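Local coordinates for protein pyridoxine 4-oxidase (Mesorhizobium loti, PDB 4HA6) that oxidises the 4-hydroxymethyl group of pyridoxine to an aldehyde, using FAD as cofactor and molecular oxygen as electron acceptor, at residues Asp291-Ala296 / Arg439-His444; Glu332-Cys337 / Gly361-Thr366. All coordinates share one frame; numbering follows the deposited sequence.

Contact 1: Asp291-Ala296 / Arg439-His444. With PXM (4-(aminomethyl)-5-(hydroxymethyl)-2-methylpyridin-3-ol), chain J.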
loop_
_atom_site.group_PDB
_atom_site.type_symbol
_atom_site.label_atom_id
_atom_site.label_comp_id
_atom_site.label_asym_id
_atom_site.label_seq_id
_atom_site.Cartn_x
_atom_site.Cartn_y
_atom_site.Cartn_z
ATOM N N ASP A 291 -4.212 0.036 8.150
ATOM C CA ASP A 291 -3.237 -0.871 7.552
ATOM C C ASP A 291 -3.872 -2.259 7.505
ATOM O O ASP A 291 -4.862 -2.518 8.205
ATOM C CB ASP A 291 -1.941 -0.885 8.370
ATOM C CG ASP A 291 -0.877 -1.840 7.806
ATOM O OD1 ASP A 291 -0.813 -2.039 6.561
ATOM O OD2 ASP A 291 -0.086 -2.381 8.623
ATOM N N HIS A 292 -3.341 -3.135 6.654
ATOM C CA HIS A 292 -3.807 -4.528 6.610
ATOM C C HIS A 292 -2.865 -5.356 7.470
ATOM O O HIS A 292 -1.679 -5.035 7.567
ATOM C CB HIS A 292 -3.773 -5.087 5.181
ATOM C CG HIS A 292 -4.958 -4.727 4.336
ATOM N ND1 HIS A 292 -4.829 -4.177 3.079
ATOM C CD2 HIS A 292 -6.288 -4.882 4.544
ATOM C CE1 HIS A 292 -6.029 -3.985 2.556
ATOM N NE2 HIS A 292 -6.931 -4.405 3.427
ATOM N N LEU A 293 -3.396 -6.415 8.083
ATOM C CA LEU A 293 -2.589 -7.422 8.759
ATOM C C LEU A 293 -2.663 -8.765 8.028
ATOM O O LEU A 293 -3.678 -9.082 7.380
ATOM C CB LEU A 293 -3.078 -7.626 10.198
ATOM C CG LEU A 293 -2.795 -6.492 11.174
ATOM C CD1 LEU A 293 -3.610 -6.674 12.449
ATOM C CD2 LEU A 293 -1.301 -6.464 11.486
ATOM N N LEU A 294 -1.590 -9.550 8.140
ATOM C CA LEU A 294 -1.631 -10.956 7.754
ATOM C C LEU A 294 -1.144 -11.804 8.921
ATOM O O LEU A 294 -0.126 -11.486 9.540
ATOM C CB LEU A 294 -0.762 -11.218 6.529
ATOM C CG LEU A 294 -1.294 -10.671 5.207
ATOM C CD1 LEU A 294 -0.286 -10.847 4.084
ATOM C CD2 LEU A 294 -2.609 -11.360 4.862
ATOM N N GLY A 295 -1.864 -12.882 9.221
ATOM C CA GLY A 295 -1.427 -13.811 10.235
ATOM C C GLY A 295 -0.304 -14.669 9.679
ATOM O O GLY A 295 -0.474 -15.352 8.655
ATOM N N ALA A 296 0.843 -14.637 10.352
ATOM C CA ALA A 296 2.019 -15.387 9.910
ATOM C C ALA A 296 2.406 -16.425 10.958
ATOM O O ALA A 296 3.214 -16.137 11.840
ATOM C CB ALA A 296 3.198 -14.437 9.663
ATOM N N ARG A 439 -0.385 -12.955 18.372
ATOM C CA ARG A 439 1.039 -13.252 18.363
ATOM C C ARG A 439 1.576 -13.381 16.942
ATOM O O ARG A 439 2.773 -13.130 16.695
ATOM C CB ARG A 439 1.312 -14.544 19.151
ATOM C CG ARG A 439 1.449 -14.354 20.675
ATOM C CD ARG A 439 1.100 -15.632 21.468
ATOM N NE ARG A 439 1.699 -16.848 20.913
ATOM C CZ ARG A 439 1.065 -18.017 20.774
ATOM N NH1 ARG A 439 -0.205 -18.164 21.144
ATOM N NH2 ARG A 439 1.702 -19.058 20.253
ATOM N N SER A 440 0.702 -13.749 16.005
ATOM C CA SER A 440 1.128 -14.095 14.641
ATOM C C SER A 440 0.996 -12.976 13.595
ATOM O O SER A 440 1.716 -12.976 12.575
ATOM C CB SER A 440 0.362 -15.332 14.156
ATOM O OG SER A 440 -0.995 -15.013 13.914
ATOM N N VAL A 441 0.070 -12.038 13.804
ATOM C CA VAL A 441 -0.169 -11.022 12.773
ATOM C C VAL A 441 1.059 -10.132 12.511
ATOM O O VAL A 441 1.774 -9.731 13.445
ATOM C CB VAL A 441 -1.418 -10.141 13.070
ATOM C CG1 VAL A 441 -2.721 -10.949 12.899
ATOM C CG2 VAL A 441 -1.344 -9.514 14.463
ATOM N N ILE A 442 1.296 -9.829 11.237
ATOM C CA ILE A 442 2.309 -8.844 10.846
ATOM C C ILE A 442 1.666 -7.857 9.874
ATOM O O ILE A 442 0.579 -8.140 9.360
ATOM C CB ILE A 442 3.499 -9.525 10.149
ATOM C CG1 ILE A 442 3.014 -10.396 8.991
ATOM C CG2 ILE A 442 4.314 -10.369 11.143
ATOM C CD1 ILE A 442 4.130 -11.190 8.339
ATOM N N THR A 443 2.318 -6.716 9.612
ATOM C CA THR A 443 1.790 -5.753 8.643
ATOM C C THR A 443 1.798 -6.293 7.206
ATOM O O THR A 443 2.744 -6.976 6.786
ATOM C CB THR A 443 2.536 -4.384 8.691
ATOM O OG1 THR A 443 2.040 -3.529 7.654
ATOM C CG2 THR A 443 4.032 -4.552 8.505
ATOM N N HIS A 444 0.748 -5.972 6.453
ATOM C CA HIS A 444 0.658 -6.356 5.048
ATOM C C HIS A 444 1.267 -5.257 4.173
ATOM O O HIS A 444 1.286 -5.388 2.952
ATOM C CB HIS A 444 -0.814 -6.587 4.692
ATOM C CG HIS A 444 -1.049 -7.365 3.423
ATOM N ND1 HIS A 444 -0.115 -7.482 2.420
ATOM C CD2 HIS A 444 -2.141 -8.052 3.003
ATOM C CE1 HIS A 444 -0.622 -8.204 1.428
ATOM N NE2 HIS A 444 -1.843 -8.566 1.763
HETATM N N1 PXM J . 2.786 -10.740 1.409
HETATM C C2 PXM J . 3.056 -9.570 1.986
HETATM C C2A PXM J . 3.623 -9.473 3.367
HETATM C C3 PXM J . 2.784 -8.436 1.235
HETATM O O3 PXM J . 3.043 -7.200 1.784
HETATM C C4 PXM J . 2.241 -8.516 -0.066
HETATM C C5 PXM J . 1.976 -9.805 -0.614
HETATM C C5A PXM J . 1.419 -10.102 -1.992
HETATM O O5 PXM J . 0.655 -9.125 -2.609
HETATM C C6 PXM J . 2.279 -10.909 0.190
HETATM C C4A PXM J . 1.989 -7.219 -0.780
HETATM N N4 PXM J . 1.274 -6.251 -0.000
#
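The imidazole of H444 has a leucine methyl set squarely over one face: L294 CD1 lies 3.5 Å from the centroid of the H444 ring and only 7° off its normal, a CH-pi contact. H444 reaches it with CG anti to the backbone N (chi1 -163°), which swings the ring across to the neighbouring strand. At the ring's edge, in its plane, sits O3 of the pyridoxamine. The ligand is gripped by the backbone here: H444 O accepts from PXM O3 at 2.8 Å and also from PXM N4, while the ligand is also hydrogen-bonded to H445 ND1. H444 thus lines the substrate pocket of this GMC oxidoreductase, at the end of the short strand 441-443, which pairs antiparallel with the start of strand 293-302 in the antiparallel sheet, probably that of the substrate-binding domain. L294 and I442 form a hydrogen-bonded pair, the bond from L294 N to I442 O being 2.9 Å. H444 N carries the pairing on to H292 O at 2.8 Å. At the D291 end, T443 OG1 donates to the syn lone pair of D291 OD2 at 2.6 Å; that oxygen also meets Y388 OH, and D291 OD1 takes the amide of H446. Near the helix end, A296 N bonds S440 O, and A296 CB packs 3.6 Å from I442 CD1.

Contact 2: Glu332-Cys337 / Gly361-Thr366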
loop_
_atom_site.group_PDB
_atom_site.type_symbol
_atom_site.label_atom_id
_atom_site.label_comp_id
_atom_site.label_asym_id
_atom_site.label_seq_id
_atom_site.Cartn_x
_atom_site.Cartn_y
_atom_site.Cartn_z
ATOM N N GLU A 332 -14.402 -10.049 2.658
ATOM C CA GLU A 332 -14.315 -9.741 4.086
ATOM C C GLU A 332 -13.024 -10.301 4.688
ATOM O O GLU A 332 -12.473 -9.737 5.633
ATOM C CB GLU A 332 -15.518 -10.310 4.848
ATOM C CG GLU A 332 -16.853 -9.823 4.344
ATOM C CD GLU A 332 -17.998 -10.390 5.152
ATOM O OE1 GLU A 332 -18.126 -11.640 5.219
ATOM O OE2 GLU A 332 -18.758 -9.580 5.727
ATOM N N ILE A 333 -12.552 -11.422 4.150
ATOM C CA ILE A 333 -11.288 -12.001 4.602
ATOM C C ILE A 333 -10.463 -12.423 3.391
ATOM O O ILE A 333 -10.935 -12.360 2.248
ATOM C CB ILE A 333 -11.491 -13.226 5.549
ATOM C CG1 ILE A 333 -12.294 -14.324 4.842
ATOM C CG2 ILE A 333 -12.160 -12.832 6.862
ATOM C CD1 ILE A 333 -12.670 -15.507 5.738
ATOM N N VAL A 334 -9.234 -12.857 3.650
ATOM C CA VAL A 334 -8.330 -13.317 2.601
ATOM C C VAL A 334 -7.446 -14.420 3.174
ATOM O O VAL A 334 -7.069 -14.373 4.349
ATOM C CB VAL A 334 -7.443 -12.160 2.065
ATOM C CG1 VAL A 334 -6.685 -11.497 3.197
ATOM C CG2 VAL A 334 -6.473 -12.664 0.978
ATOM N N VAL A 335 -7.169 -15.440 2.368
ATOM C CA VAL A 335 -6.202 -16.466 2.737
ATOM C C VAL A 335 -5.238 -16.572 1.573
ATOM O O VAL A 335 -5.664 -16.789 0.442
ATOM C CB VAL A 335 -6.854 -17.850 2.979
ATOM C CG1 VAL A 335 -5.779 -18.911 3.174
ATOM C CG2 VAL A 335 -7.783 -17.808 4.182
ATOM N N GLY A 336 -3.951 -16.399 1.837
ATOM C CA GLY A 336 -2.963 -16.378 0.770
ATOM C C GLY A 336 -1.990 -17.535 0.881
ATOM O O GLY A 336 -1.698 -18.012 1.986
ATOM N N CYS A 337 -1.491 -18.001 -0.256
ATOM C CA CYS A 337 -0.555 -19.114 -0.244
ATOM C C CYS A 337 0.888 -18.613 -0.253
ATOM O O CYS A 337 1.369 -18.138 -1.280
ATOM C CB CYS A 337 -0.799 -20.020 -1.450
ATOM S SG CYS A 337 0.336 -21.419 -1.513
ATOM N N GLY A 361 -5.925 -12.958 6.703
ATOM C CA GLY A 361 -6.088 -11.554 7.063
ATOM C C GLY A 361 -7.538 -11.134 6.946
ATOM O O GLY A 361 -8.368 -11.926 6.491
ATOM N N ILE A 362 -7.855 -9.907 7.366
ATOM C CA ILE A 362 -9.191 -9.358 7.134
ATOM C C ILE A 362 -9.042 -8.210 6.145
ATOM O O ILE A 362 -7.999 -7.536 6.111
ATOM C CB ILE A 362 -9.866 -8.862 8.441
ATOM C CG1 ILE A 362 -9.038 -7.745 9.103
ATOM C CG2 ILE A 362 -10.079 -10.034 9.394
ATOM C CD1 ILE A 362 -9.752 -7.099 10.271
ATOM N N THR A 363 -10.064 -7.979 5.328
ATOM C CA THR A 363 -9.864 -7.083 4.187
ATOM C C THR A 363 -10.229 -5.639 4.450
ATOM O O THR A 363 -9.731 -4.744 3.754
ATOM C CB THR A 363 -10.654 -7.549 2.961
ATOM O OG1 THR A 363 -11.999 -7.848 3.352
ATOM C CG2 THR A 363 -10.012 -8.786 2.350
ATOM N N HIS A 364 -11.110 -5.399 5.423
ATOM C CA HIS A 364 -11.573 -4.035 5.713
ATOM C C HIS A 364 -11.603 -3.788 7.229
ATOM O O HIS A 364 -12.679 -3.717 7.830
ATOM C CB HIS A 364 -12.966 -3.823 5.105
ATOM C CG HIS A 364 -13.015 -4.039 3.624
ATOM N ND1 HIS A 364 -13.238 -5.276 3.061
ATOM C CD2 HIS A 364 -12.812 -3.186 2.587
ATOM C CE1 HIS A 364 -13.212 -5.170 1.742
ATOM N NE2 HIS A 364 -12.941 -3.914 1.429
ATOM N N PRO A 365 -10.421 -3.660 7.862
ATOM C CA PRO A 365 -10.401 -3.453 9.322
ATOM C C PRO A 365 -11.144 -2.182 9.719
ATOM O O PRO A 365 -11.068 -1.169 8.993
ATOM C CB PRO A 365 -8.904 -3.292 9.642
ATOM C CG PRO A 365 -8.249 -2.909 8.315
ATOM C CD PRO A 365 -9.071 -3.639 7.269
ATOM N N THR A 366 -11.864 -2.242 10.837
ATOM C CA THR A 366 -12.598 -1.083 11.322
ATOM C C THR A 366 -11.806 -0.324 12.362
ATOM O O THR A 366 -12.170 0.799 12.688
ATOM C CB THR A 366 -14.010 -1.435 11.878
ATOM O OG1 THR A 366 -13.888 -2.262 13.042
ATOM C CG2 THR A 366 -14.813 -2.164 10.834
HETATM O O HOH W 1 -12.954 -7.220 6.746
#
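Strands 333-338 and 355-362 run antiparallel here, V334 and G361 forming a hydrogen-bonded pair and I333 and I362 the non-hydrogen-bonded pair beside it, with CA atoms 4.2 Å apart. On its other edge the first strand carries a classic beta bulge, E332 and I333 both facing M320 of strand 314-320, within the antiparallel sheet. G361 N donates to V334 O at 3.0 Å and V334 N to G361 O in return. V334 CG1 lies 3.7 Å from G361 O, over backbone that has no side chain of its own. On the opposite face the CG2 methyls of I333 and I362 come within 4.3 Å, a loose apolar touch. Past the paired strands, T363 N donates to E332 O at 3.0 Å. T363 places OG1 between its backbone N and carbonyl carbon (chi1 48°), which sets OG1 near the E332 carbonyl, where it is also weakly bonded to P331 O, and sends CG2 to 3.7 Å from I333 O. An alanine here would remove OG1 and CG2, and is likely to open a small gap over the I333 backbone and leave H364 ND1 without its weak bond to the hydroxyl. A water ties the corner together, donating to E332 O at 2.8 Å and accepting from H364 N at 2.9 Å.

How the contacts relate
Both contacts are buried and belong to the same antiparallel sheet, where strands 293-302 and 355-362 are neighbours; their centres lie about 10 Å apart. They touch directly: H292 NE2 probably donates to T363 O at 2.8 Å, and the ring of P365 packs on the D291 carbonyl through CG, 3.4 Å from D291 O. Contact 1 is the larger, burying 574 Å² against 281 Å², and borders the ligand through H444; its carboxylate and its other histidine are held by hydrogen bonds within the protein. Contact 2 stands farther back, with the V334 side chain about 9 Å from the pyridoxamine, and relies on backbone bonds, small aliphatic touches and a water, with E332 and H364 partly exposed.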